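Local coordinates for NIF3-related protein (PDB 2GX8), which is of unknown function but belongs to the NIF3 family, binds zinc at a two-metal site and carries an inserted domain thought to be regulatory, at residues 32-37 with 380-385; 229-234 with 258-263. All blocks are in the same frame, centred on the assembly; numbering follows the deposited sequence.

Interaction 1 (32-37 with 380-385) and interaction 2 (229-234 with 258-263) illustrate how a domain inserted into a chain keeps its own contacts. The first joins the two ends of the chain, and the second is nested within the loop so closed, 32 Å away between centres and about 16 Å between nearest atoms, without touching it. The zinc ligands H92, H93, D131, H357 and E360 belong to neither contact. Interaction 1 relates to that site through the sheet: strand 383-386 pairs with strand 66-70, and the next strand, 88-91, leads into H92 and H93. Interaction 2 belongs instead to the inserted domain, where neighbouring subunits meet.

Interaction 1 of 2, residues 32-37 with 380-385; sequences HEIISL and LNVHIH
I34 and V382 meet tip to tip at the heart of this contact, where a helix near the start of the chain packs against the approach to a strand near its end. CD1 of I34 reaches both methyls of V382, lying 3.9 Å from CG2 and 4.0 Å from CG1. The reach depends on the extended end of the isoleucine (chi2 175°), which carries CD1 well clear of the helix. Both residues are buried, and P29 and V67 also touch V382.

The margin nearer solvent is held by L380. L37, one helical turn after E33, presents CD1 to L380 CD1 at 4.0 Å, again methyl to methyl and as close as in the buried part, though both leucines are partly open to solvent. The loose element is E33, which crosses L380 obliquely and only grazes it, OE1 lying 4.2 Å from CD2 of the leucine. The carboxylate's stronger tie is a salt bridge with K27, whose own backbone bonds to N381; polar and apolar fastenings thus share this margin.

Between L380 and V382 the chain bends through an inverse gamma turn centred on N381, and both side chains still face the helix. Strand 383-386 then pairs with strand 66-70, while I384 packs on helix 362-377. Here the first and last parts of the chain close together at an outer strand of the mixed five-stranded sheet of the alpha/beta NIF3 fold.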
loop_
_atom_site.group_PDB
_atom_site.type_symbol
_atom_site.label_atom_id
_atom_site.label_comp_id
_atom_site.label_asym_id
_atom_site.label_seq_id
_atom_site.Cartn_x
_atom_site.Cartn_y
_atom_site.Cartn_z
ATOM N N HIS C 32 -10.679 -38.161 2.491
ATOM C CA HIS C 32 -10.973 -37.454 1.240
ATOM C C HIS C 32 -12.390 -37.621 0.751
ATOM O O HIS C 32 -12.991 -36.674 0.243
ATOM C CB HIS C 32 -10.051 -37.889 0.114
ATOM C CG HIS C 32 -8.627 -37.486 0.294
ATOM N ND1 HIS C 32 -8.247 -36.175 0.471
ATOM C CD2 HIS C 32 -7.485 -38.209 0.230
ATOM C CE1 HIS C 32 -6.929 -36.114 0.568
ATOM N NE2 HIS C 32 -6.443 -37.333 0.413
ATOM N N GLU C 33 -12.898 -38.838 0.895
ATOM C CA GLU C 33 -14.235 -39.199 0.487
ATOM C C GLU C 33 -15.238 -38.470 1.343
ATOM O O GLU C 33 -16.156 -37.842 0.821
ATOM C CB GLU C 33 -14.420 -40.692 0.644
ATOM C CG GLU C 33 -13.423 -41.476 -0.190
ATOM C CD GLU C 33 -13.669 -42.980 -0.155
ATOM O OE1 GLU C 33 -14.857 -43.394 0.069
ATOM O OE2 GLU C 33 -12.676 -43.736 -0.369
ATOM N N ILE C 34 -15.066 -38.559 2.654
ATOM C CA ILE C 34 -15.947 -37.857 3.595
ATOM C C ILE C 34 -15.976 -36.371 3.295
ATOM O O ILE C 34 -17.032 -35.786 3.109
ATOM C CB ILE C 34 -15.497 -38.122 5.034
ATOM C CG1 ILE C 34 -15.627 -39.631 5.283
ATOM C CG2 ILE C 34 -16.311 -37.298 6.034
ATOM C CD1 ILE C 34 -15.115 -40.097 6.592
ATOM N N ILE C 35 -14.795 -35.778 3.225
ATOM C CA ILE C 35 -14.631 -34.364 2.923
ATOM C C ILE C 35 -15.269 -34.016 1.589
ATOM O O ILE C 35 -15.946 -33.001 1.473
ATOM C CB ILE C 35 -13.130 -33.982 2.991
ATOM C CG1 ILE C 35 -12.695 -34.009 4.451
ATOM C CG2 ILE C 35 -12.842 -32.641 2.366
ATOM C CD1 ILE C 35 -13.623 -33.242 5.357
ATOM N N SER C 36 -15.103 -34.890 0.603
ATOM C CA SER C 36 -15.685 -34.667 -0.710
ATOM C C SER C 36 -17.218 -34.659 -0.644
ATOM O O SER C 36 -17.863 -33.966 -1.419
ATOM C CB SER C 36 -15.193 -35.708 -1.705
ATOM O OG SER C 36 -15.457 -35.278 -3.014
ATOM N N LEU C 37 -17.787 -35.416 0.290
ATOM C CA LEU C 37 -19.239 -35.443 0.491
ATOM C C LEU C 37 -19.727 -34.271 1.331
ATOM O O LEU C 37 -20.902 -33.910 1.267
ATOM C CB LEU C 37 -19.693 -36.750 1.141
ATOM C CG LEU C 37 -19.693 -38.002 0.253
ATOM C CD1 LEU C 37 -20.105 -39.228 1.052
ATOM C CD2 LEU C 37 -20.635 -37.820 -0.940
ATOM N N LEU C 380 -21.403 -45.965 3.375
ATOM C CA LEU C 380 -20.161 -45.775 4.134
ATOM C C LEU C 380 -20.282 -46.078 5.606
ATOM O O LEU C 380 -21.256 -45.712 6.261
ATOM C CB LEU C 380 -19.612 -44.361 3.946
ATOM C CG LEU C 380 -19.121 -44.076 2.535
ATOM C CD1 LEU C 380 -18.567 -42.676 2.441
ATOM C CD2 LEU C 380 -18.066 -45.105 2.143
ATOM N N ASN C 381 -19.262 -46.739 6.123
ATOM C CA ASN C 381 -19.247 -47.154 7.505
ATOM C C ASN C 381 -18.549 -46.103 8.377
ATOM O O ASN C 381 -17.411 -46.301 8.819
ATOM C CB ASN C 381 -18.571 -48.523 7.606
ATOM C CG ASN C 381 -18.702 -49.148 8.978
ATOM O OD1 ASN C 381 -19.182 -48.519 9.918
ATOM N ND2 ASN C 381 -18.279 -50.404 9.098
ATOM N N VAL C 382 -19.246 -44.984 8.594
ATOM C CA VAL C 382 -18.746 -43.877 9.417
ATOM C C VAL C 382 -19.839 -43.392 10.355
ATOM O O VAL C 382 -20.989 -43.235 9.953
ATOM C CB VAL C 382 -18.338 -42.605 8.610
ATOM C CG1 VAL C 382 -17.391 -41.764 9.446
ATOM C CG2 VAL C 382 -17.652 -42.929 7.329
ATOM N N HIS C 383 -19.456 -43.124 11.595
ATOM C CA HIS C 383 -20.352 -42.590 12.597
ATOM C C HIS C 383 -19.960 -41.106 12.756
ATOM O O HIS C 383 -18.812 -40.800 13.046
ATOM C CB HIS C 383 -20.134 -43.351 13.908
ATOM C CG HIS C 383 -21.204 -43.137 14.941
ATOM N ND1 HIS C 383 -21.674 -41.885 15.294
ATOM C CD2 HIS C 383 -21.842 -44.017 15.753
ATOM C CE1 HIS C 383 -22.581 -42.006 16.249
ATOM N NE2 HIS C 383 -22.695 -43.288 16.553
ATOM N N ILE C 384 -20.887 -40.179 12.544
ATOM C CA ILE C 384 -20.572 -38.754 12.712
ATOM C C ILE C 384 -21.040 -38.327 14.107
ATOM O O ILE C 384 -22.086 -38.785 14.574
ATOM C CB ILE C 384 -21.261 -37.869 11.617
ATOM C CG1 ILE C 384 -21.111 -38.474 10.206
ATOM C CG2 ILE C 384 -20.819 -36.417 11.691
ATOM C CD1 ILE C 384 -19.706 -38.678 9.716
ATOM N N HIS C 385 -20.278 -37.467 14.784
ATOM C CA HIS C 385 -20.671 -37.033 16.118
ATOM C C HIS C 385 -20.745 -35.520 16.216
ATOM O O HIS C 385 -20.018 -34.811 15.528
ATOM C CB HIS C 385 -19.692 -37.530 17.170
ATOM C CG HIS C 385 -19.377 -38.989 17.084
ATOM N ND1 HIS C 385 -20.044 -39.946 17.824
ATOM C CD2 HIS C 385 -18.438 -39.654 16.367
ATOM C CE1 HIS C 385 -19.533 -41.135 17.561
ATOM N NE2 HIS C 385 -18.564 -40.988 16.675
#

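Interaction 2 of 2, residues 229-234 with 258-263; sequences ETIIPA and YPLDNK
With CG1 anti to the backbone N (chi1 -168°) and CD1 continuing that extended line (chi2 174°), I231 stretches out to meet L260, whose CG instead lies beside its own backbone N (chi1 -59°). CB of I231 sets out neither toward nor away from 258-263, so the extended arm is what closes the gap.

The two residues belong to a split beta-alpha-beta unit of a ferredoxin-like domain. Strand 221-233 leads through helix 237-247 into strand 255-260, and both strands pair antiparallel with strand 150-168. Because that strand intervenes, the partners are next-nearest neighbours in the sheet: no backbone hydrogen bond joins the segments, and the CA atoms of I231 and L260 stand 9.1 Å apart. Here the spacing is bridged chiefly by the side chains of I231 and L260.

The two side chains slant across one another. CD1 of L260 lies 3.9 Å from I231 CD1 and equally 3.9 Å from I231 CG1, so a single leucine methyl nestles against the last bond of the isoleucine. The next residue of 229-234, I232, is packed against helix 237-247, whereas L260 also packs on Y258 of the second subunit. The small apolar patch consequently borders a subunit interface, in a manner consistent with the oligomeric assembly of PII-like domains.

Beyond L260 the chain turns a corner at D261, which returns N262 toward the same isoleucine. Its amide oxygen OD1 lies 4.4 Å from I231 CD1 and is hydrogen-bonded to the backbone N of V257 of the second subunit.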
loop_
_atom_site.group_PDB
_atom_site.type_symbol
_atom_site.label_atom_id
_atom_site.label_comp_id
_atom_site.label_asym_id
_atom_site.label_seq_id
_atom_site.Cartn_x
_atom_site.Cartn_y
_atom_site.Cartn_z
ATOM N N GLU C 229 -30.607 -26.310 -26.214
ATOM C CA GLU C 229 -30.032 -25.362 -25.278
ATOM C C GLU C 229 -30.585 -25.591 -23.886
ATOM O O GLU C 229 -31.729 -26.050 -23.719
ATOM C CB GLU C 229 -30.227 -23.924 -25.727
ATOM C CG GLU C 229 -31.627 -23.450 -25.748
ATOM C CD GLU C 229 -31.718 -21.983 -26.071
ATOM O OE1 GLU C 229 -31.083 -21.536 -27.039
ATOM O OE2 GLU C 229 -32.441 -21.265 -25.360
ATOM N N THR C 230 -29.760 -25.298 -22.889
ATOM C CA THR C 230 -30.148 -25.479 -21.501
ATOM C C THR C 230 -29.256 -24.586 -20.649
ATOM O O THR C 230 -28.103 -24.298 -21.018
ATOM C CB THR C 230 -30.055 -26.956 -21.061
ATOM O OG1 THR C 230 -30.866 -27.167 -19.901
ATOM C CG2 THR C 230 -28.646 -27.371 -20.772
ATOM N N ILE C 231 -29.804 -24.119 -19.536
ATOM C CA ILE C 231 -29.095 -23.232 -18.639
ATOM C C ILE C 231 -28.365 -24.027 -17.528
ATOM O O ILE C 231 -28.820 -25.085 -17.093
ATOM C CB ILE C 231 -30.093 -22.140 -18.080
ATOM C CG1 ILE C 231 -29.367 -20.992 -17.348
ATOM C CG2 ILE C 231 -31.200 -22.773 -17.225
ATOM C CD1 ILE C 231 -30.285 -19.840 -16.931
ATOM N N ILE C 232 -27.202 -23.540 -17.113
ATOM C CA ILE C 232 -26.444 -24.165 -16.027
ATOM C C ILE C 232 -25.743 -23.159 -15.134
ATOM O O ILE C 232 -25.449 -22.042 -15.574
ATOM C CB ILE C 232 -25.312 -25.147 -16.503
ATOM C CG1 ILE C 232 -24.267 -24.425 -17.350
ATOM C CG2 ILE C 232 -25.868 -26.367 -17.186
ATOM C CD1 ILE C 232 -23.013 -25.241 -17.564
ATOM N N PRO C 233 -25.526 -23.540 -13.859
ATOM C CA PRO C 233 -24.672 -22.753 -12.983
ATOM C C PRO C 233 -23.237 -23.143 -13.321
ATOM O O PRO C 233 -22.967 -24.325 -13.543
ATOM C CB PRO C 233 -25.056 -23.225 -11.568
ATOM C CG PRO C 233 -25.719 -24.536 -11.727
ATOM C CD PRO C 233 -26.129 -24.701 -13.174
ATOM N N ALA C 234 -22.337 -22.167 -13.373
ATOM C CA ALA C 234 -20.934 -22.408 -13.695
ATOM C C ALA C 234 -20.272 -23.609 -12.977
ATOM O O ALA C 234 -19.468 -24.321 -13.571
ATOM C CB ALA C 234 -20.127 -21.130 -13.472
ATOM N N TYR C 258 -22.342 -20.009 -23.533
ATOM C CA TYR C 258 -22.517 -18.588 -23.581
ATOM C C TYR C 258 -22.593 -18.091 -22.167
ATOM O O TYR C 258 -23.279 -18.698 -21.347
ATOM C CB TYR C 258 -23.876 -18.248 -24.206
ATOM C CG TYR C 258 -24.036 -18.556 -25.656
ATOM C CD1 TYR C 258 -24.305 -19.833 -26.084
ATOM C CD2 TYR C 258 -23.986 -17.547 -26.597
ATOM C CE1 TYR C 258 -24.464 -20.112 -27.430
ATOM C CE2 TYR C 258 -24.144 -17.806 -27.914
ATOM C CZ TYR C 258 -24.382 -19.093 -28.329
ATOM O OH TYR C 258 -24.542 -19.349 -29.643
ATOM N N PRO C 259 -21.915 -16.979 -21.855
ATOM C CA PRO C 259 -22.105 -16.433 -20.518
ATOM C C PRO C 259 -23.407 -15.637 -20.548
ATOM O O PRO C 259 -23.766 -15.094 -21.586
ATOM C CB PRO C 259 -20.900 -15.518 -20.337
ATOM C CG PRO C 259 -20.473 -15.152 -21.721
ATOM C CD PRO C 259 -20.949 -16.209 -22.652
ATOM N N LEU C 260 -24.150 -15.619 -19.460
ATOM C CA LEU C 260 -25.426 -14.912 -19.454
ATOM C C LEU C 260 -25.375 -13.875 -18.357
ATOM O O LEU C 260 -24.481 -13.928 -17.515
ATOM C CB LEU C 260 -26.574 -15.885 -19.151
ATOM C CG LEU C 260 -26.874 -17.100 -20.026
ATOM C CD1 LEU C 260 -27.855 -17.977 -19.324
ATOM C CD2 LEU C 260 -27.394 -16.713 -21.378
ATOM N N ASP C 261 -26.315 -12.934 -18.369
ATOM C CA ASP C 261 -26.416 -11.948 -17.299
ATOM C C ASP C 261 -27.263 -12.469 -16.137
ATOM O O ASP C 261 -27.247 -11.910 -15.024
ATOM C CB ASP C 261 -26.999 -10.640 -17.819
ATOM C CG ASP C 261 -25.961 -9.762 -18.446
ATOM O OD1 ASP C 261 -24.761 -10.088 -18.344
ATOM O OD2 ASP C 261 -26.346 -8.724 -19.011
ATOM N N ASN C 262 -28.022 -13.524 -16.412
ATOM C CA ASN C 262 -28.856 -14.165 -15.415
ATOM C C ASN C 262 -27.968 -14.657 -14.291
ATOM O O ASN C 262 -26.887 -15.214 -14.546
ATOM C CB ASN C 262 -29.562 -15.371 -16.047
ATOM C CG ASN C 262 -30.419 -14.993 -17.226
ATOM O OD1 ASN C 262 -30.369 -15.637 -18.254
ATOM N ND2 ASN C 262 -31.216 -13.928 -17.080
ATOM N N LYS C 263 -28.401 -14.447 -13.048
ATOM C CA LYS C 263 -27.637 -14.965 -11.891
ATOM C C LYS C 263 -28.384 -16.127 -11.241
ATOM O O LYS C 263 -29.601 -16.263 -11.419
ATOM C CB LYS C 263 -27.307 -13.872 -10.862
ATOM C CG LYS C 263 -26.298 -12.820 -11.343
ATOM C CD LYS C 263 -24.966 -13.457 -11.726
ATOM C CE LYS C 263 -24.169 -12.529 -12.650
ATOM N NZ LYS C 263 -23.042 -13.247 -13.304
#